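Local coordinates for protein YCAC GENE product (Escherichia coli, PDB 1YAC) that is probably a hydrolase of unknown specificity, an octamer of isochorismatase-family subunits with a three-layer alpha-beta-alpha sandwich fold, at residues 48-53 with 171-176; 164-169 with 185-190. All coordinates share one frame; numbering follows the deposited sequence.

In the fold
Contacts 1 and 2 lie at successive parts of helix 165-173, which follows the last strand of the parallel sheet, 161-163. At its C-terminal end, contact 1 (48-53 with 171-176) joins it to the end of helix 33-49 and the turn leading into strand 54-59; in its N-terminal half, contact 2 (164-169 with 185-190) joins it to helix 180-190. The two centres lie about 10 Å apart and the contacts touch directly: Phe-50 CZ is 3.4 Å from Ala-169 O, and Trp-176 CH2 is 3.8 Å from Phe-187 CD2. Both also reach a second subunit of the octamer, so the same region serves fold and assembly.

Contact 1 (48-53 with 171-176); sequences KYFNLP and ELHRDW
Leu-172 meets Phe-50 and Leu-52 where the last turn of helix 165-173 lies against the end of helix 33-49. Its CB sits over the centre of the Phe-50 ring, 3.8 Å from the centroid and 7° off the normal, a CH-pi contact; the opposite face of that ring carries CD2 of Tyr-49, so the phenyl group is sandwiched. The CD1 branch of Leu-172 stays on the same face, out over the rim, 3.7 Å from Phe-50 CD2, and meets Leu-52 CD1 tip to tip at 3.9 Å. Next comes His-173. With CG anti to the backbone N (chi1 -157°), the imidazole turns toward the aromatic pair and brings CD2 to 3.6 Å from Phe-50 CE1, the two rings rim to rim with planes at 65°. His-173 NE2 stands 3.4 Å from Tyr-49 OH, a hydroxyl that is hydrogen-bonded to Asp-179. Beyond the helix end, Arg-174 NE donates a bent hydrogen bond to Glu-171 O (2.8 Å). A Schellman motif at Asn-51 ends helix 33-49. Mainly apolar and aromatic chemistry thus ties the helix after strand 161-163 to helix 33-49 and its turn into strand 54-59 in this alpha-beta-alpha sandwich.

Contact 2 (164-169 with 185-190); sequences TWFGVA and TLFSNH
An apolar, largely aromatic interface joins two nearly antiparallel helices, 165-173 and 180-190, the first of which follows strand 161-163, outermost of the sheet within this chain. The axes of segments 165-169 and 185-190 come within 11.8 Å at 174°, a separation bridged by large side chains. At the centre, Phe-166 CE1 stands over the middle of one face of the Phe-187 ring, 3.4 Å from Phe-187 CZ, the ring planes inclined at 44°. Ala-169 CB touches the rim of Phe-187 near its plane and also meets Leu-186 CD2 at 4.0 Å. A smaller alanine in place of Phe-187 would probably deprive Phe-166 of the ring surface beneath its CE1 and open a gap beside Ala-169. Trp-165 places its CG between backbone N and carbonyl carbon (chi1 83°), swinging the indole toward His-190; Trp-165 CZ2 lies 3.6 Å from His-190 CB, and the imidazole turns its edge to the face of the indole six-membered ring, a T-shaped pair. Hydrogen bonds from Trp-165 NE1 to Asn-39 and between His-190 NE2 and Asp-45 tie both rings to helix 33-49, Tyr-194 of helix 192-204 touches Phe-187, and Phe-143 of a second subunit packs edge-to-face with Phe-166.

Contact 1 (48-53 with 171-176)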
loop_
_atom_site.group_PDB
_atom_site.type_symbol
_atom_site.label_atom_id
_atom_site.label_comp_id
_atom_site.label_asym_id
_atom_site.label_seq_id
_atom_site.Cartn_x
_atom_site.Cartn_y
_atom_site.Cartn_z
ATOM N N LYS A 48 14.475 23.471 -21.340
ATOM C CA LYS A 48 15.502 23.745 -22.331
ATOM C C LYS A 48 14.958 23.542 -23.749
ATOM O O LYS A 48 15.131 24.408 -24.623
ATOM C CB LYS A 48 16.715 22.841 -22.092
ATOM C CG LYS A 48 17.819 23.004 -23.121
ATOM C CD LYS A 48 19.028 23.730 -22.566
ATOM C CE LYS A 48 18.700 25.115 -22.072
ATOM N NZ LYS A 48 19.947 25.858 -21.733
ATOM N N TYR A 49 14.275 22.420 -23.961
ATOM C CA TYR A 49 13.706 22.099 -25.271
ATOM C C TYR A 49 12.755 23.183 -25.796
ATOM O O TYR A 49 12.817 23.568 -26.967
ATOM C CB TYR A 49 12.975 20.755 -25.227
ATOM C CG TYR A 49 12.273 20.419 -26.528
ATOM C CD1 TYR A 49 13.001 20.178 -27.693
ATOM C CD2 TYR A 49 10.884 20.368 -26.598
ATOM C CE1 TYR A 49 12.361 19.896 -28.893
ATOM C CE2 TYR A 49 10.237 20.089 -27.791
ATOM C CZ TYR A 49 10.984 19.851 -28.935
ATOM O OH TYR A 49 10.343 19.541 -30.121
ATOM N N PHE A 50 11.839 23.625 -24.937
ATOM C CA PHE A 50 10.885 24.655 -25.303
ATOM C C PHE A 50 11.475 26.050 -25.197
ATOM O O PHE A 50 10.775 27.028 -25.452
ATOM C CB PHE A 50 9.625 24.551 -24.440
ATOM C CG PHE A 50 8.794 23.341 -24.738
ATOM C CD1 PHE A 50 8.122 23.232 -25.958
ATOM C CD2 PHE A 50 8.736 22.278 -23.839
ATOM C CE1 PHE A 50 7.410 22.085 -26.278
ATOM C CE2 PHE A 50 8.021 21.117 -24.155
ATOM C CZ PHE A 50 7.359 21.023 -25.379
ATOM N N ASN A 51 12.739 26.162 -24.784
ATOM C CA ASN A 51 13.364 27.480 -24.673
ATOM C C ASN A 51 12.618 28.427 -23.749
ATOM O O ASN A 51 12.443 29.596 -24.075
ATOM C CB ASN A 51 13.447 28.146 -26.046
ATOM C CG ASN A 51 14.685 27.789 -26.780
ATOM O OD1 ASN A 51 14.660 27.037 -27.742
ATOM N ND2 ASN A 51 15.775 28.352 -26.367
ATOM N N LEU A 52 12.178 27.944 -22.597
ATOM C CA LEU A 52 11.448 28.800 -21.677
ATOM C C LEU A 52 12.388 29.498 -20.728
ATOM O O LEU A 52 13.314 28.870 -20.208
ATOM C CB LEU A 52 10.466 27.972 -20.842
ATOM C CG LEU A 52 9.520 27.060 -21.597
ATOM C CD1 LEU A 52 8.715 26.244 -20.568
ATOM C CD2 LEU A 52 8.605 27.870 -22.507
ATOM N N PRO A 53 12.202 30.818 -20.516
ATOM C CA PRO A 53 13.079 31.544 -19.588
ATOM C C PRO A 53 13.006 30.770 -18.282
ATOM O O PRO A 53 11.902 30.487 -17.792
ATOM C CB PRO A 53 12.377 32.900 -19.458
ATOM C CG PRO A 53 11.847 33.107 -20.842
ATOM C CD PRO A 53 11.236 31.732 -21.151
ATOM N N GLU A 171 1.082 20.081 -23.243
ATOM C CA GLU A 171 0.297 21.302 -23.353
ATOM C C GLU A 171 1.133 22.397 -24.025
ATOM O O GLU A 171 0.607 23.228 -24.767
ATOM C CB GLU A 171 -0.202 21.752 -21.981
ATOM C CG GLU A 171 -1.410 22.683 -22.060
ATOM C CD GLU A 171 -2.141 22.796 -20.745
ATOM O OE1 GLU A 171 -3.033 21.965 -20.519
ATOM O OE2 GLU A 171 -1.842 23.711 -19.945
ATOM N N LEU A 172 2.436 22.392 -23.771
ATOM C CA LEU A 172 3.336 23.370 -24.371
ATOM C C LEU A 172 3.553 23.106 -25.866
ATOM O O LEU A 172 3.532 24.039 -26.677
ATOM C CB LEU A 172 4.698 23.344 -23.672
ATOM C CG LEU A 172 4.796 23.984 -22.292
ATOM C CD1 LEU A 172 6.103 23.579 -21.631
ATOM C CD2 LEU A 172 4.702 25.488 -22.413
ATOM N N HIS A 173 3.767 21.844 -26.218
ATOM C CA HIS A 173 4.047 21.469 -27.591
ATOM C C HIS A 173 2.847 21.614 -28.503
ATOM O O HIS A 173 2.990 22.021 -29.662
ATOM C CB HIS A 173 4.570 20.027 -27.665
ATOM C CG HIS A 173 5.382 19.742 -28.892
ATOM N ND1 HIS A 173 4.965 18.877 -29.880
ATOM C CD2 HIS A 173 6.615 20.169 -29.259
ATOM C CE1 HIS A 173 5.910 18.776 -30.800
ATOM N NE2 HIS A 173 6.919 19.547 -30.449
ATOM N N ARG A 174 1.679 21.201 -28.018
ATOM C CA ARG A 174 0.422 21.291 -28.782
ATOM C C ARG A 174 0.275 20.371 -29.985
ATOM O O ARG A 174 -0.766 19.722 -30.143
ATOM C CB ARG A 174 0.186 22.722 -29.287
ATOM C CG ARG A 174 0.113 23.789 -28.231
ATOM C CD ARG A 174 -1.087 23.612 -27.330
ATOM N NE ARG A 174 -1.139 24.704 -26.365
ATOM C CZ ARG A 174 -1.613 25.914 -26.640
ATOM N NH1 ARG A 174 -2.095 26.176 -27.851
ATOM N NH2 ARG A 174 -1.557 26.877 -25.725
ATOM N N ASP A 175 1.313 20.285 -30.821
ATOM C CA ASP A 175 1.301 19.502 -32.057
ATOM C C ASP A 175 2.617 18.806 -32.336
ATOM O O ASP A 175 3.654 19.443 -32.456
ATOM C CB ASP A 175 0.980 20.435 -33.235
ATOM C CG ASP A 175 0.418 19.677 -34.455
ATOM O OD1 ASP A 175 1.051 18.732 -34.970
ATOM O OD2 ASP A 175 -0.711 20.025 -34.871
ATOM N N TRP A 176 2.538 17.495 -32.525
ATOM C CA TRP A 176 3.707 16.668 -32.816
ATOM C C TRP A 176 4.470 17.208 -34.018
ATOM O O TRP A 176 5.697 17.349 -33.978
ATOM C CB TRP A 176 3.277 15.233 -33.117
ATOM C CG TRP A 176 3.106 14.359 -31.934
ATOM C CD1 TRP A 176 1.930 14.018 -31.327
ATOM C CD2 TRP A 176 4.140 13.645 -31.243
ATOM N NE1 TRP A 176 2.171 13.130 -30.303
ATOM C CE2 TRP A 176 3.519 12.885 -30.230
ATOM C CE3 TRP A 176 5.535 13.573 -31.390
ATOM C CZ2 TRP A 176 4.245 12.056 -29.360
ATOM C CZ3 TRP A 176 6.256 12.748 -30.526
ATOM C CH2 TRP A 176 5.608 12.002 -29.525
#

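Contact 2 (164-169 with 185-190)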
loop_
_atom_site.group_PDB
_atom_site.type_symbol
_atom_site.label_atom_id
_atom_site.label_comp_id
_atom_site.label_asym_id
_atom_site.label_seq_id
_atom_site.Cartn_x
_atom_site.Cartn_y
_atom_site.Cartn_z
ATOM N N THR A 164 1.647 17.656 -14.195
ATOM C CA THR A 164 2.800 16.771 -14.088
ATOM C C THR A 164 3.653 17.016 -15.332
ATOM O O THR A 164 3.131 17.495 -16.343
ATOM C CB THR A 164 2.362 15.297 -13.857
ATOM O OG1 THR A 164 1.233 14.983 -14.677
ATOM C CG2 THR A 164 1.941 15.124 -12.386
ATOM N N TRP A 165 4.944 16.696 -15.276
ATOM C CA TRP A 165 5.827 17.028 -16.388
ATOM C C TRP A 165 5.423 16.608 -17.788
ATOM O O TRP A 165 5.546 17.402 -18.716
ATOM C CB TRP A 165 7.310 16.698 -16.083
ATOM C CG TRP A 165 7.716 15.277 -16.313
ATOM C CD1 TRP A 165 7.872 14.303 -15.367
ATOM C CD2 TRP A 165 8.000 14.665 -17.578
ATOM N NE1 TRP A 165 8.230 13.118 -15.971
ATOM C CE2 TRP A 165 8.314 13.312 -17.327
ATOM C CE3 TRP A 165 8.016 15.130 -18.904
ATOM C CZ2 TRP A 165 8.639 12.416 -18.351
ATOM C CZ3 TRP A 165 8.336 14.243 -19.921
ATOM C CH2 TRP A 165 8.644 12.899 -19.640
ATOM N N PHE A 166 4.934 15.383 -17.954
ATOM C CA PHE A 166 4.543 14.923 -19.286
ATOM C C PHE A 166 3.368 15.769 -19.786
ATOM O O PHE A 166 3.358 16.206 -20.946
ATOM C CB PHE A 166 4.197 13.431 -19.267
ATOM C CG PHE A 166 3.739 12.892 -20.599
ATOM C CD1 PHE A 166 4.665 12.516 -21.571
ATOM C CD2 PHE A 166 2.381 12.719 -20.861
ATOM C CE1 PHE A 166 4.244 11.968 -22.781
ATOM C CE2 PHE A 166 1.953 12.175 -22.067
ATOM C CZ PHE A 166 2.889 11.799 -23.026
ATOM N N GLY A 167 2.417 16.042 -18.889
ATOM C CA GLY A 167 1.281 16.879 -19.237
ATOM C C GLY A 167 1.742 18.280 -19.628
ATOM O O GLY A 167 1.242 18.863 -20.601
ATOM N N VAL A 168 2.694 18.823 -18.865
ATOM C CA VAL A 168 3.270 20.153 -19.127
ATOM C C VAL A 168 3.878 20.181 -20.551
ATOM O O VAL A 168 3.583 21.074 -21.353
ATOM C CB VAL A 168 4.387 20.506 -18.062
ATOM C CG1 VAL A 168 5.157 21.777 -18.461
ATOM C CG2 VAL A 168 3.766 20.694 -16.667
ATOM N N ALA A 169 4.687 19.175 -20.874
ATOM C CA ALA A 169 5.320 19.109 -22.182
ATOM C C ALA A 169 4.285 19.061 -23.310
ATOM O O ALA A 169 4.440 19.728 -24.339
ATOM C CB ALA A 169 6.248 17.902 -22.261
ATOM N N THR A 185 12.340 12.464 -28.582
ATOM C CA THR A 185 13.595 12.289 -27.863
ATOM C C THR A 185 13.395 12.566 -26.379
ATOM O O THR A 185 13.854 11.791 -25.531
ATOM C CB THR A 185 14.710 13.201 -28.444
ATOM O OG1 THR A 185 14.997 12.785 -29.782
ATOM C CG2 THR A 185 15.995 13.092 -27.629
ATOM N N LEU A 186 12.676 13.643 -26.068
ATOM C CA LEU A 186 12.401 14.010 -24.679
ATOM C C LEU A 186 11.647 12.865 -23.999
ATOM O O LEU A 186 11.990 12.453 -22.891
ATOM C CB LEU A 186 11.557 15.291 -24.620
ATOM C CG LEU A 186 11.069 15.741 -23.229
ATOM C CD1 LEU A 186 12.230 16.349 -22.452
ATOM C CD2 LEU A 186 9.938 16.765 -23.371
ATOM N N PHE A 187 10.635 12.341 -24.679
ATOM C CA PHE A 187 9.836 11.251 -24.131
ATOM C C PHE A 187 10.649 9.965 -23.968
ATOM O O PHE A 187 10.606 9.307 -22.921
ATOM C CB PHE A 187 8.611 11.006 -25.017
ATOM C CG PHE A 187 7.590 12.122 -24.987
ATOM C CD1 PHE A 187 7.698 13.181 -24.079
ATOM C CD2 PHE A 187 6.509 12.105 -25.866
ATOM C CE1 PHE A 187 6.748 14.203 -24.049
ATOM C CE2 PHE A 187 5.553 13.122 -25.845
ATOM C CZ PHE A 187 5.675 14.176 -24.932
ATOM N N SER A 188 11.402 9.614 -24.998
ATOM C CA SER A 188 12.224 8.409 -24.960
ATOM C C SER A 188 13.256 8.454 -23.819
ATOM O O SER A 188 13.498 7.448 -23.149
ATOM C CB SER A 188 12.927 8.221 -26.317
ATOM O OG SER A 188 13.736 7.054 -26.324
ATOM N N ASN A 189 13.827 9.633 -23.587
ATOM C CA ASN A 189 14.822 9.807 -22.529
ATOM C C ASN A 189 14.253 9.772 -21.122
ATOM O O ASN A 189 14.985 9.513 -20.171
ATOM C CB ASN A 189 15.563 11.141 -22.697
ATOM C CG ASN A 189 16.435 11.165 -23.940
ATOM O OD1 ASN A 189 16.973 10.136 -24.335
ATOM N ND2 ASN A 189 16.456 12.280 -24.631
ATOM N N HIS A 190 12.944 10.011 -20.997
ATOM C CA HIS A 190 12.313 10.065 -19.687
ATOM C C HIS A 190 11.123 9.152 -19.395
ATOM O O HIS A 190 10.539 9.220 -18.315
ATOM C CB HIS A 190 11.972 11.520 -19.358
ATOM C CG HIS A 190 13.178 12.397 -19.295
ATOM N ND1 HIS A 190 14.115 12.308 -18.286
ATOM C CD2 HIS A 190 13.629 13.356 -20.138
ATOM C CE1 HIS A 190 15.082 13.185 -18.501
ATOM N NE2 HIS A 190 14.806 13.828 -19.620
#